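Local atomic coordinates of endo-1,3-beta-glucanase, family GH16 (Zobellia galactanivorans, PDB entry 4BOW), a protein that probably hydrolyses internal beta-1,3-glucosidic bonds of glucans such as laminarin, as a family GH16 endoglucanase that also binds calcium. Residues Pro112-Leu117 and His222-Asn227. The protein carries 1 engineered substitution. Numbering follows the deposited sequence.
Sequences PAIWTL and HYLLLN. With GLC (alpha-D-glucopyranose), chain C; BGC (beta-D-glucopyranose), chain B.
In the jelly-roll beta-sandwich of this GH16 catalytic domain, W115 and L225 face each other as a hydrogen-bonded pair between segments 112-117 and 222-227 of the antiparallel strands 110-118 and 222-230, on the sheet that floors the glucan-binding cleft. A113 and L117 pair likewise with N227 and Y223, giving six backbone bonds. W115 is the sugar platform: the C6 carbon of GLC sits 3.4 Å from W115 CE2 over one indole face, while L225 CB supports the opposite face, a CH-pi contact 3.7 Å from the centroid of the five-membered ring. Lodging CG between backbone N and carbonyl carbon (chi1 56°) stands the ring up from the sheet between these two neighbours. Its rotation is fixed by N227, whose amide plane is turned 72° from the indole and whose OD1 accepts the NE1 proton at 2.8 Å, close to the ring plane. With W115 cut back to an alanine, GLC would probably lose its flat apolar support and N227 OD1 its indole donor. A113, small enough to admit the sugar, brings its CB to 3.5 Å from C6 of GLC. Farther along, L117 CB lies over the face of Y223, whose hydroxyl is bonded to S121. On the reverse side, I114 packs against L224 and L226, branched apolar residues suited to the sandwich interior, where F247, I249 and V252 of strand 244-255 cover them. Where strand 222-230 begins, T116 OG1, also hydrogen-bonded to the backbone N of I143, shares a 2.8 Å hydrogen bond with ND1 of H222.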
# COMPACT_ATOMS: atom_id res chain seq x y z
N PRO A 112 2.16 7.95 1.38
CA PRO A 112 2.36 6.54 1.80
C PRO A 112 1.04 5.78 1.68
O PRO A 112 -0.07 6.39 1.79
CB PRO A 112 2.74 6.70 3.28
CG PRO A 112 1.93 7.92 3.76
CD PRO A 112 2.05 8.89 2.52
N ALA A 113 1.13 4.45 1.52
CA ALA A 113 -0.05 3.64 1.56
C ALA A 113 0.27 2.24 1.99
O ALA A 113 1.35 1.68 1.75
CB ALA A 113 -0.71 3.63 0.13
N ILE A 114 -0.78 1.68 2.65
CA ILE A 114 -0.86 0.29 3.01
C ILE A 114 -2.19 -0.16 2.40
O ILE A 114 -3.24 0.35 2.79
CB ILE A 114 -0.96 0.07 4.56
CG1 ILE A 114 0.27 0.74 5.25
CG2 ILE A 114 -1.07 -1.43 4.89
CD1 ILE A 114 0.08 0.83 6.78
N TRP A 115 -2.18 -1.08 1.44
CA TRP A 115 -3.41 -1.35 0.71
C TRP A 115 -3.36 -2.75 0.12
O TRP A 115 -2.37 -3.47 0.25
CB TRP A 115 -3.65 -0.24 -0.32
CG TRP A 115 -2.56 0.03 -1.34
CD1 TRP A 115 -1.25 0.41 -1.10
CD2 TRP A 115 -2.73 -0.01 -2.75
NE1 TRP A 115 -0.60 0.65 -2.32
CE2 TRP A 115 -1.47 0.38 -3.32
CE3 TRP A 115 -3.82 -0.34 -3.61
CZ2 TRP A 115 -1.28 0.54 -4.72
CZ3 TRP A 115 -3.61 -0.19 -5.00
CH2 TRP A 115 -2.38 0.23 -5.55
N THR A 116 -4.44 -3.12 -0.54
CA THR A 116 -4.50 -4.41 -1.18
C THR A 116 -5.00 -4.30 -2.61
O THR A 116 -5.69 -3.33 -3.00
CB THR A 116 -5.49 -5.38 -0.48
OG1 THR A 116 -6.89 -5.05 -0.86
CG2 THR A 116 -5.34 -5.39 1.05
N LEU A 117 -4.68 -5.28 -3.44
CA LEU A 117 -5.25 -5.45 -4.78
C LEU A 117 -5.72 -6.88 -4.85
O LEU A 117 -5.05 -7.82 -4.37
CB LEU A 117 -4.24 -5.24 -5.92
CG LEU A 117 -3.97 -3.78 -6.24
CD1 LEU A 117 -2.72 -3.70 -7.14
CD2 LEU A 117 -5.27 -3.19 -6.90
N HIS A 222 -6.57 -11.49 -2.22
CA HIS A 222 -5.88 -10.19 -2.38
C HIS A 222 -4.43 -10.31 -1.93
O HIS A 222 -4.09 -11.23 -1.19
CB HIS A 222 -6.55 -9.08 -1.57
CG HIS A 222 -7.79 -8.52 -2.22
ND1 HIS A 222 -8.03 -7.20 -2.30
CD2 HIS A 222 -8.86 -9.16 -2.80
CE1 HIS A 222 -9.18 -7.01 -2.94
NE2 HIS A 222 -9.71 -8.19 -3.23
N TYR A 223 -3.56 -9.40 -2.39
CA TYR A 223 -2.22 -9.28 -1.80
C TYR A 223 -2.02 -7.88 -1.25
O TYR A 223 -2.76 -6.94 -1.62
CB TYR A 223 -1.12 -9.67 -2.79
CG TYR A 223 -1.13 -8.87 -4.08
CD1 TYR A 223 -0.43 -7.66 -4.23
CD2 TYR A 223 -1.86 -9.33 -5.24
CE1 TYR A 223 -0.43 -6.90 -5.45
CE2 TYR A 223 -1.86 -8.61 -6.47
CZ TYR A 223 -1.15 -7.45 -6.52
OH TYR A 223 -1.14 -6.79 -7.70
N LEU A 224 -1.04 -7.72 -0.37
CA LEU A 224 -0.81 -6.42 0.30
C LEU A 224 0.24 -5.62 -0.51
O LEU A 224 1.18 -6.24 -1.04
CB LEU A 224 -0.26 -6.75 1.70
CG LEU A 224 -0.11 -5.57 2.67
CD1 LEU A 224 -1.48 -5.07 3.11
CD2 LEU A 224 0.71 -5.98 3.90
N LEU A 225 0.10 -4.34 -0.49
CA LEU A 225 1.09 -3.39 -1.05
C LEU A 225 1.50 -2.37 0.01
O LEU A 225 0.68 -1.95 0.82
CB LEU A 225 0.49 -2.63 -2.26
CG LEU A 225 0.10 -3.53 -3.44
CD1 LEU A 225 -1.39 -3.96 -3.35
CD2 LEU A 225 0.37 -2.76 -4.81
N LEU A 226 2.79 -2.03 -0.02
CA LEU A 226 3.36 -1.02 0.84
C LEU A 226 4.18 -0.08 -0.06
O LEU A 226 5.05 -0.57 -0.79
CB LEU A 226 4.31 -1.68 1.87
CG LEU A 226 3.65 -2.72 2.76
CD1 LEU A 226 4.78 -3.53 3.53
CD2 LEU A 226 2.68 -2.07 3.71
N ASN A 227 3.99 1.24 0.05
CA ASN A 227 4.74 2.13 -0.87
C ASN A 227 4.73 3.54 -0.32
O ASN A 227 3.89 3.89 0.54
CB ASN A 227 4.19 2.13 -2.33
CG ASN A 227 2.79 2.70 -2.34
OD1 ASN A 227 1.83 2.04 -1.93
ND2 ASN A 227 2.68 3.95 -2.77
C1 GLC C . -5.79 3.80 -3.92
C2 GLC C . -5.72 4.16 -5.39
C3 GLC C . -4.46 3.64 -6.11
C4 GLC C . -3.31 4.16 -5.27
C5 GLC C . -3.41 3.44 -3.97
C6 GLC C . -2.25 3.70 -2.97
O1 GLC C . -6.01 2.40 -3.82
O2 GLC C . -6.90 3.65 -5.99
O3 GLC C . -4.36 4.15 -7.48
O4 GLC C . -2.12 3.72 -5.91
O5 GLC C . -4.57 3.92 -3.27
O6 GLC C . -2.17 5.15 -2.66
C2 BGC B . -4.85 3.97 -9.78
C3 BGC B . -5.25 2.99 -10.83
C4 BGC B . -4.37 1.72 -10.79
C5 BGC B . -4.54 1.07 -9.39
C6 BGC B . -3.63 -0.14 -9.17
C1 BGC B . -4.89 3.23 -8.46
O2 BGC B . -5.73 5.05 -9.72
O3 BGC B . -4.92 3.62 -12.12
O4 BGC B . -4.86 0.70 -11.70
O5 BGC B . -4.04 2.08 -8.47
O6 BGC B . -2.22 0.22 -9.36